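Local coordinates for OxsB protein (Bacillus megaterium, PDB 5UL3), which catalyses the cobalamin- and S-adenosylmethionine-dependent radical ring contraction of dAMP to an oxetane aldehyde, a step in the biosynthesis of the nucleoside analogue oxetanocin A, at residues A[366-371]-A[397-402]; A[372-377]-A[414-419]; A[457-462]-A[467-472]. All blocks are in the same frame, centred on the assembly; numbering follows the deposited sequence. Where two conformers were deposited one is given.

Contact 1: residues A[366-371]-A[397-402]; sequences IGELPN and AARADS
A weak salt bridge from E368 to R399 and an apolar touch of I366 on S402, together with two bridging waters, make up this buried contact between a loop and the end of a strand with the turn after it. The segment 366-371 belongs to the loop that follows strand 357-360; the segment 397-402 runs off the C-terminal end of the neighbouring parallel strand 393-398. CD1 of I366 lies 3.8 Å from CB of S402, with CB of A398 somewhat farther off. One water accepts from N of I366 and donates to O of A397, joining the two backbones; another links N of G367 to the side-chain OG of S402. In the partial TIM barrel of a radical SAM enzyme the loops at this end of the strands surround the iron-sulfur cluster, and R399 lines the pocket of that cluster. A bend at chi3 (-55°) turns its guanidinium so that the NE/NH1 edge meets D401: OD2 lies 3.1 Å from NE and 3.0 Å from NH1. Both approach from the same face of the carboxylate, while OD2 stays in the guanidinium plane. OE2 of E368 adds its weak bond to NH1 of R399 at 3.3 Å, their planes turned 58° apart, and E364 takes NH2. E368 and S402 each have a second conformer, so their links are less certain.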
loop_
_atom_site.group_PDB
_atom_site.type_symbol
_atom_site.label_atom_id
_atom_site.label_comp_id
_atom_site.label_asym_id
_atom_site.label_seq_id
_atom_site.Cartn_x
_atom_site.Cartn_y
_atom_site.Cartn_z
ATOM N N ILE A 366 13.959 1.057 3.180
ATOM C CA ILE A 366 15.370 1.091 3.575
ATOM C C ILE A 366 15.557 1.795 4.916
ATOM O O ILE A 366 16.218 1.272 5.826
ATOM C CB ILE A 366 16.209 1.754 2.471
ATOM C CG1 ILE A 366 16.074 0.952 1.176
ATOM C CG2 ILE A 366 17.665 1.841 2.889
ATOM C CD1 ILE A 366 16.540 1.709 -0.006
ATOM N N GLY A 367 14.990 2.979 5.068
ATOM C CA GLY A 367 14.980 3.607 6.379
ATOM C C GLY A 367 16.276 4.321 6.738
ATOM O O GLY A 367 17.195 4.514 5.925
ATOM N N GLU A 368 16.320 4.752 7.999
ATOM C CA GLU A 368 17.452 5.469 8.575
ATOM C C GLU A 368 17.461 5.183 10.065
ATOM O O GLU A 368 16.426 5.323 10.724
ATOM C CB GLU A 368 17.370 6.989 8.353
ATOM C CG GLU A 368 17.789 7.490 6.983
ATOM C CD GLU A 368 18.035 8.996 6.953
ATOM O OE1 GLU A 368 18.413 9.567 8.001
ATOM O OE2 GLU A 368 17.851 9.613 5.880
ATOM N N LEU A 369 18.613 4.797 10.585
ATOM C CA LEU A 369 18.775 4.549 12.007
ATOM C C LEU A 369 19.765 5.546 12.609
ATOM O O LEU A 369 20.694 5.988 11.924
ATOM C CB LEU A 369 19.273 3.119 12.247
ATOM C CG LEU A 369 18.233 2.080 11.833
ATOM C CD1 LEU A 369 18.819 0.680 11.762
ATOM C CD2 LEU A 369 17.040 2.134 12.789
ATOM N N PRO A 370 19.578 5.944 13.870
ATOM C CA PRO A 370 20.578 6.818 14.509
ATOM C C PRO A 370 21.997 6.260 14.451
ATOM O O PRO A 370 22.946 7.042 14.307
ATOM C CB PRO A 370 20.063 6.940 15.950
ATOM C CG PRO A 370 18.591 6.744 15.842
ATOM C CD PRO A 370 18.398 5.733 14.731
ATOM N N ASN A 371 22.175 4.935 14.521
ATOM C CA ASN A 371 23.514 4.358 14.411
ATOM C C ASN A 371 23.975 4.155 12.968
ATOM O O ASN A 371 25.114 3.721 12.759
ATOM C CB ASN A 371 23.594 3.032 15.181
ATOM C CG ASN A 371 22.616 1.986 14.674
ATOM O OD1 ASN A 371 22.179 2.018 13.524
ATOM N ND2 ASN A 371 22.273 1.039 15.541
ATOM N N ALA A 397 9.003 0.554 -2.212
ATOM C CA ALA A 397 9.137 1.955 -2.587
ATOM C C ALA A 397 10.341 2.577 -1.883
ATOM O O ALA A 397 10.729 2.147 -0.796
ATOM C CB ALA A 397 7.884 2.753 -2.226
ATOM N N ALA A 398 10.920 3.597 -2.512
ATOM C CA ALA A 398 12.089 4.257 -1.926
ATOM C C ALA A 398 12.204 5.677 -2.452
ATOM O O ALA A 398 11.759 5.975 -3.565
ATOM C CB ALA A 398 13.380 3.493 -2.243
ATOM N N ARG A 399 12.830 6.551 -1.646
ATOM C CA ARG A 399 13.169 7.891 -2.106
ATOM C C ARG A 399 14.415 7.850 -2.980
ATOM O O ARG A 399 15.288 6.997 -2.806
ATOM C CB ARG A 399 13.461 8.848 -0.933
ATOM C CG ARG A 399 12.599 8.716 0.281
ATOM C CD ARG A 399 12.853 9.890 1.269
ATOM N NE ARG A 399 14.244 10.064 1.675
ATOM C CZ ARG A 399 14.780 9.499 2.753
ATOM N NH1 ARG A 399 16.053 9.720 3.060
ATOM N NH2 ARG A 399 14.047 8.705 3.526
ATOM N N ALA A 400 14.520 8.827 -3.883
ATOM C CA ALA A 400 15.723 8.921 -4.709
ATOM C C ALA A 400 16.979 9.025 -3.855
ATOM O O ALA A 400 18.011 8.432 -4.195
ATOM C CB ALA A 400 15.635 10.104 -5.663
ATOM N N ASP A 401 16.919 9.764 -2.733
ATOM C CA ASP A 401 18.119 9.901 -1.908
ATOM C C ASP A 401 18.381 8.688 -1.023
ATOM O O ASP A 401 19.365 8.684 -0.271
ATOM C CB ASP A 401 18.064 11.189 -1.065
ATOM C CG ASP A 401 16.753 11.368 -0.307
ATOM O OD1 ASP A 401 15.668 11.310 -0.926
ATOM O OD2 ASP A 401 16.817 11.634 0.906
ATOM N N SER A 402 17.531 7.661 -1.073
ATOM C CA SER A 402 17.921 6.371 -0.523
ATOM C C SER A 402 18.831 5.606 -1.471
ATOM O O SER A 402 19.358 4.558 -1.090
ATOM C CB SER A 402 16.693 5.512 -0.199
ATOM O OG SER A 402 15.884 6.105 0.797
HETATM O O HOH W 1 12.871 2.611 0.928
HETATM O O HOH W 2 15.024 5.326 3.078
#

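Contact 2: residues A[372-377]-A[414-419]; sequences GTEAQR and VERLKM
A375 lies against M419 and R416 where two helices of the radical SAM domain approach each other, the first turn of helix 374-386 facing the middle of helix 410-426. The close part is small and apolar. A375 aims its methyl at the other helix, and the thioether of M419 comes up beside it, with SD 3.9 Å from CB of A375. CG of M419 also rests 3.6 Å from the carbonyl O of A375. With CG anti to the backbone N (chi1 -176°) and bends at the two following torsions, SD and CG of M419 lie against the backbone of A375 as well as its methyl. Consistent with the small side chain, the CA atoms of A375 and M419 are 6.0 Å apart.

The polar margins are looser, and they differ. On the buried side E374 and R416 cross at about a right angle; NH2 of R416 packs 3.7 Å from CG of E374, whereas OE1 of E374 is 3.9 Å from that nitrogen, a long salt bridge. A water modelled unusually close to OE1 makes a doubtful link between them. Each side chain has a firmer partner elsewhere: OE2 of E374 takes the backbone N of L369, and NH1 of R416 gives to the carbonyl O of S402. The side open to solvent holds Q376, E415 and K418, where a second water joins NZ of K418 to OE1 in one conformer of E415.

This is ordinary helix-to-helix packing on the outside of the partial TIM barrel. I366, from the loop after strand 357-360, touches both R416 and M419; farther along helix 374-386, I378 and I379 continue the apolar cover of M419, and helix 510-519 packs against V414 and L417.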
loop_
_atom_site.group_PDB
_atom_site.type_symbol
_atom_site.label_atom_id
_atom_site.label_comp_id
_atom_site.label_asym_id
_atom_site.label_seq_id
_atom_site.Cartn_x
_atom_site.Cartn_y
_atom_site.Cartn_z
ATOM N N GLY A 372 23.136 4.449 11.974
ATOM C CA GLY A 372 23.582 4.436 10.591
ATOM C C GLY A 372 23.733 3.070 9.961
ATOM O O GLY A 372 24.364 2.952 8.907
ATOM N N THR A 373 23.152 2.032 10.561
ATOM C CA THR A 373 23.327 0.660 10.102
ATOM C C THR A 373 22.166 0.177 9.232
ATOM O O THR A 373 22.029 -1.036 9.030
ATOM C CB THR A 373 23.494 -0.291 11.294
ATOM O OG1 THR A 373 22.322 -0.232 12.121
ATOM C CG2 THR A 373 24.723 0.076 12.128
ATOM N N GLU A 374 21.327 1.091 8.740
ATOM C CA GLU A 374 20.142 0.677 7.980
ATOM C C GLU A 374 20.519 -0.144 6.752
ATOM O O GLU A 374 19.835 -1.123 6.415
ATOM C CB GLU A 374 19.309 1.906 7.583
ATOM C CG GLU A 374 20.062 3.002 6.819
ATOM C CD GLU A 374 20.588 4.099 7.744
ATOM O OE1 GLU A 374 20.769 5.248 7.285
ATOM O OE2 GLU A 374 20.794 3.816 8.942
ATOM N N ALA A 375 21.603 0.232 6.064
ATOM C CA ALA A 375 21.997 -0.522 4.875
ATOM C C ALA A 375 22.429 -1.940 5.232
ATOM O O ALA A 375 22.134 -2.884 4.485
ATOM C CB ALA A 375 23.105 0.206 4.116
ATOM N N GLN A 376 23.111 -2.121 6.378
ATOM C CA GLN A 376 23.511 -3.469 6.763
ATOM C C GLN A 376 22.305 -4.316 7.149
ATOM O O GLN A 376 22.302 -5.528 6.922
ATOM C CB GLN A 376 24.526 -3.424 7.911
ATOM C CG GLN A 376 25.146 -4.793 8.208
ATOM C CD GLN A 376 25.874 -5.360 6.998
ATOM O OE1 GLN A 376 26.639 -4.655 6.338
ATOM N NE2 GLN A 376 25.623 -6.628 6.688
ATOM N N ARG A 377 21.272 -3.698 7.724
ATOM C CA ARG A 377 20.043 -4.431 7.993
ATOM C C ARG A 377 19.431 -4.976 6.701
ATOM O O ARG A 377 18.973 -6.125 6.657
ATOM C CB ARG A 377 19.054 -3.521 8.716
ATOM C CG ARG A 377 17.669 -4.110 8.854
ATOM C CD ARG A 377 16.776 -3.260 9.732
ATOM N NE ARG A 377 15.394 -3.728 9.717
ATOM C CZ ARG A 377 14.531 -3.485 8.732
ATOM N NH1 ARG A 377 14.908 -2.781 7.659
ATOM N NH2 ARG A 377 13.284 -3.940 8.816
ATOM N N VAL A 414 28.743 4.426 -2.072
ATOM C CA VAL A 414 29.214 3.144 -2.584
ATOM C C VAL A 414 28.634 1.987 -1.770
ATOM O O VAL A 414 28.263 0.947 -2.330
ATOM C CB VAL A 414 30.755 3.110 -2.630
ATOM C CG1 VAL A 414 31.238 1.719 -3.037
ATOM C CG2 VAL A 414 31.262 4.152 -3.635
ATOM N N GLU A 415 28.538 2.147 -0.449
ATOM C CA GLU A 415 27.890 1.119 0.363
ATOM C C GLU A 415 26.397 1.042 0.064
ATOM O O GLU A 415 25.804 -0.041 0.134
ATOM C CB GLU A 415 28.140 1.392 1.853
ATOM C CG GLU A 415 27.656 0.291 2.804
ATOM C CD GLU A 415 28.438 -1.012 2.664
ATOM O OE1 GLU A 415 27.813 -2.091 2.737
ATOM O OE2 GLU A 415 29.673 -0.960 2.482
ATOM N N ARG A 416 25.780 2.170 -0.294
ATOM C CA ARG A 416 24.383 2.164 -0.698
ATOM C C ARG A 416 24.194 1.383 -1.996
ATOM O O ARG A 416 23.241 0.602 -2.126
ATOM C CB ARG A 416 23.894 3.604 -0.839
ATOM C CG ARG A 416 22.402 3.785 -0.800
ATOM C CD ARG A 416 21.743 2.822 0.193
ATOM N NE ARG A 416 21.933 3.191 1.593
ATOM C CZ ARG A 416 21.079 3.933 2.294
ATOM N NH1 ARG A 416 19.985 4.416 1.727
ATOM N NH2 ARG A 416 21.317 4.198 3.564
ATOM N N LEU A 417 25.102 1.568 -2.964
ATOM C CA LEU A 417 25.022 0.801 -4.209
ATOM C C LEU A 417 25.173 -0.692 -3.941
ATOM O O LEU A 417 24.443 -1.511 -4.517
ATOM C CB LEU A 417 26.086 1.286 -5.195
ATOM C CG LEU A 417 26.110 0.547 -6.530
ATOM C CD1 LEU A 417 24.809 0.784 -7.283
ATOM C CD2 LEU A 417 27.313 1.014 -7.348
ATOM N N LYS A 418 26.098 -1.066 -3.050
ATOM C CA LYS A 418 26.211 -2.472 -2.663
ATOM C C LYS A 418 24.898 -3.003 -2.092
ATOM O O LYS A 418 24.462 -4.109 -2.434
ATOM C CB LYS A 418 27.341 -2.653 -1.648
ATOM C CG LYS A 418 27.401 -4.065 -1.075
ATOM C CD LYS A 418 28.608 -4.257 -0.131
ATOM C CE LYS A 418 28.634 -5.689 0.413
ATOM N NZ LYS A 418 29.564 -5.855 1.582
ATOM N N MET A 419 24.249 -2.226 -1.224
ATOM C CA MET A 419 22.974 -2.650 -0.647
ATOM C C MET A 419 21.921 -2.854 -1.731
ATOM O O MET A 419 21.196 -3.861 -1.734
ATOM C CB MET A 419 22.489 -1.614 0.378
ATOM C CG MET A 419 21.202 -2.017 1.124
ATOM S SD MET A 419 20.240 -0.546 1.571
ATOM C CE MET A 419 19.694 -0.059 -0.057
HETATM O O HOH W 3 20.681 6.229 5.063
HETATM O O HOH W 4 28.476 -4.394 3.503
#

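Contact 3: residues A[457-462]-A[467-472]; sequences IALRLV and INLRIG. With EDO (1,2-ethanediol), chain F.
L459 and V462, one turn apart on helix 452-464, meet an alternating row of I467, L469 and I471 on the chain that leads into strand 470-473. The three odd-numbered side chains point at the helix while N468 and R470 turn away, as the alternation of an extended chain requires. The bumps interlock. CG1 of V462 enters the hollow between I467 and L469, lying 3.7 Å from CG2 of I467 and 3.4 Å from CD2 of L469; the second distance is tighter than usual for two methyl carbons. That branch stands anti to the backbone N (chi1 175°), which places it against I467 and L469. L459 repeats the fit one step along: its CD2 wedges between L469 and I471, 3.9 Å from CD1 of L469 and 3.7 Å from CG2 of I471, crossing the isoleucine at about a right angle. L469 thus forms a wall of both hollows, CD2 against V462 and CD1 against L459. In the partial TIM barrel this is an outer helix covering the start of the strand that follows and the loop leading into it. A molecule of 1,2-ethanediol, probably from the crystallisation liquor, accepts a weak bond through O2 from N of L469. Across the helix-strand interface itself the side chains touch through aliphatic carbon, so that the pairing there rests on shape and burial.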
loop_
_atom_site.group_PDB
_atom_site.type_symbol
_atom_site.label_atom_id
_atom_site.label_comp_id
_atom_site.label_asym_id
_atom_site.label_seq_id
_atom_site.Cartn_x
_atom_site.Cartn_y
_atom_site.Cartn_z
ATOM N N ILE A 457 20.540 10.415 -11.548
ATOM C CA ILE A 457 21.578 9.475 -11.145
ATOM C C ILE A 457 20.991 8.317 -10.341
ATOM O O ILE A 457 21.427 7.173 -10.488
ATOM C CB ILE A 457 22.689 10.209 -10.373
ATOM C CG1 ILE A 457 23.448 11.135 -11.330
ATOM C CG2 ILE A 457 23.648 9.206 -9.728
ATOM C CD1 ILE A 457 24.246 12.218 -10.618
ATOM N N ALA A 458 20.005 8.586 -9.476
ATOM C CA ALA A 458 19.379 7.494 -8.742
ATOM C C ALA A 458 18.787 6.476 -9.711
ATOM O O ALA A 458 18.941 5.267 -9.521
ATOM C CB ALA A 458 18.292 8.020 -7.797
ATOM N N LEU A 459 18.122 6.953 -10.763
ATOM C CA LEU A 459 17.500 6.037 -11.726
ATOM C C LEU A 459 18.554 5.254 -12.492
ATOM O O LEU A 459 18.370 4.068 -12.793
ATOM C CB LEU A 459 16.608 6.807 -12.699
ATOM C CG LEU A 459 15.444 7.592 -12.100
ATOM C CD1 LEU A 459 14.639 8.298 -13.217
ATOM C CD2 LEU A 459 14.563 6.695 -11.245
ATOM N N ARG A 460 19.664 5.910 -12.809
ATOM C CA ARG A 460 20.785 5.256 -13.476
ATOM C C ARG A 460 21.337 4.105 -12.638
ATOM O O ARG A 460 21.566 2.995 -13.144
ATOM C CB ARG A 460 21.857 6.320 -13.747
ATOM C CG ARG A 460 22.953 5.962 -14.720
ATOM C CD ARG A 460 23.931 7.138 -14.904
ATOM N NE ARG A 460 23.365 8.254 -15.655
ATOM C CZ ARG A 460 23.833 9.496 -15.616
ATOM N NH1 ARG A 460 24.880 9.800 -14.848
ATOM N NH2 ARG A 460 23.254 10.442 -16.334
ATOM N N LEU A 461 21.568 4.353 -11.347
ATOM C CA LEU A 461 22.138 3.333 -10.475
ATOM C C LEU A 461 21.197 2.142 -10.291
ATOM O O LEU A 461 21.624 0.984 -10.380
ATOM C CB LEU A 461 22.496 3.959 -9.117
ATOM C CG LEU A 461 23.616 5.003 -9.189
ATOM C CD1 LEU A 461 23.664 5.889 -7.928
ATOM C CD2 LEU A 461 24.975 4.310 -9.396
ATOM N N VAL A 462 19.918 2.403 -10.022
ATOM C CA VAL A 462 18.995 1.293 -9.772
ATOM C C VAL A 462 18.759 0.502 -11.051
ATOM O O VAL A 462 18.754 -0.736 -11.032
ATOM C CB VAL A 462 17.667 1.795 -9.178
ATOM C CG1 VAL A 462 16.677 0.608 -9.039
ATOM C CG2 VAL A 462 17.917 2.436 -7.784
ATOM N N ILE A 467 17.025 -3.855 -11.779
ATOM C CA ILE A 467 15.746 -3.664 -11.111
ATOM C C ILE A 467 14.835 -2.900 -12.058
ATOM O O ILE A 467 15.281 -2.000 -12.773
ATOM C CB ILE A 467 15.966 -2.929 -9.768
ATOM C CG1 ILE A 467 16.700 -3.849 -8.796
ATOM C CG2 ILE A 467 14.658 -2.453 -9.164
ATOM C CD1 ILE A 467 17.321 -3.150 -7.567
ATOM N N ASN A 468 13.507 -3.179 -12.015
ATOM C CA ASN A 468 12.508 -2.687 -12.998
ATOM C C ASN A 468 11.647 -1.534 -12.442
ATOM O O ASN A 468 10.567 -1.760 -11.891
ATOM C CB ASN A 468 11.637 -3.867 -13.445
ATOM C CG ASN A 468 10.493 -3.478 -14.410
ATOM O OD1 ASN A 468 10.421 -2.362 -14.924
ATOM N ND2 ASN A 468 9.594 -4.435 -14.659
ATOM N N LEU A 469 12.073 -0.295 -12.699
ATOM C CA LEU A 469 11.610 0.912 -12.018
ATOM C C LEU A 469 10.253 1.418 -12.491
ATOM O O LEU A 469 9.886 1.280 -13.662
ATOM C CB LEU A 469 12.605 2.050 -12.264
ATOM C CG LEU A 469 13.982 1.818 -11.745
ATOM C CD1 LEU A 469 14.916 2.911 -12.300
ATOM C CD2 LEU A 469 13.818 1.952 -10.249
ATOM N N ARG A 470 9.553 2.078 -11.563
ATOM C CA ARG A 470 8.416 2.963 -11.806
ATOM C C ARG A 470 8.698 4.228 -11.011
ATOM O O ARG A 470 9.278 4.142 -9.932
ATOM C CB ARG A 470 7.075 2.387 -11.294
ATOM C CG ARG A 470 6.235 1.584 -12.243
ATOM C CD ARG A 470 4.765 1.590 -11.785
ATOM N NE ARG A 470 4.620 1.733 -10.330
ATOM C CZ ARG A 470 4.773 0.735 -9.458
ATOM N NH1 ARG A 470 5.089 -0.480 -9.886
ATOM N NH2 ARG A 470 4.614 0.949 -8.159
ATOM N N ILE A 471 8.288 5.395 -11.505
ATOM C CA ILE A 471 8.472 6.627 -10.726
ATOM C C ILE A 471 7.146 7.367 -10.588
ATOM O O ILE A 471 6.330 7.387 -11.510
ATOM C CB ILE A 471 9.558 7.559 -11.322
ATOM C CG1 ILE A 471 9.125 8.173 -12.674
ATOM C CG2 ILE A 471 10.897 6.830 -11.411
ATOM C CD1 ILE A 471 10.080 9.253 -13.186
ATOM N N GLY A 472 6.918 7.967 -9.417
ATOM C CA GLY A 472 5.851 8.938 -9.303
ATOM C C GLY A 472 6.279 10.262 -9.914
ATOM O O GLY A 472 7.450 10.641 -9.877
HETATM C C1 EDO F . 13.924 -0.084 -17.206
HETATM O O1 EDO F . 14.914 0.873 -17.616
HETATM C C2 EDO F . 13.551 0.065 -15.727
HETATM O O2 EDO F . 12.220 -0.461 -15.527
#

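Following the chain from the N terminus, 366-371 opens contact 1 and runs directly into 372-377, which opens contact 2; contact 1 closes at 397-402, and contact 2 closes later at 414-419. Their loops therefore cross. The chain between their halves carries the rest of helix 374-386 and most of strand 393-398, and the two contacts adjoin in space. Contact 3 comes after both, a short closure between helix 452-464 and strand 470-473. It touches contact 1 where A400 meets A458, and contact 2 where L417 meets L461. Together they tie loops near the iron-sulfur cluster to the outer helices and strand 470-473 of the barrel sheet.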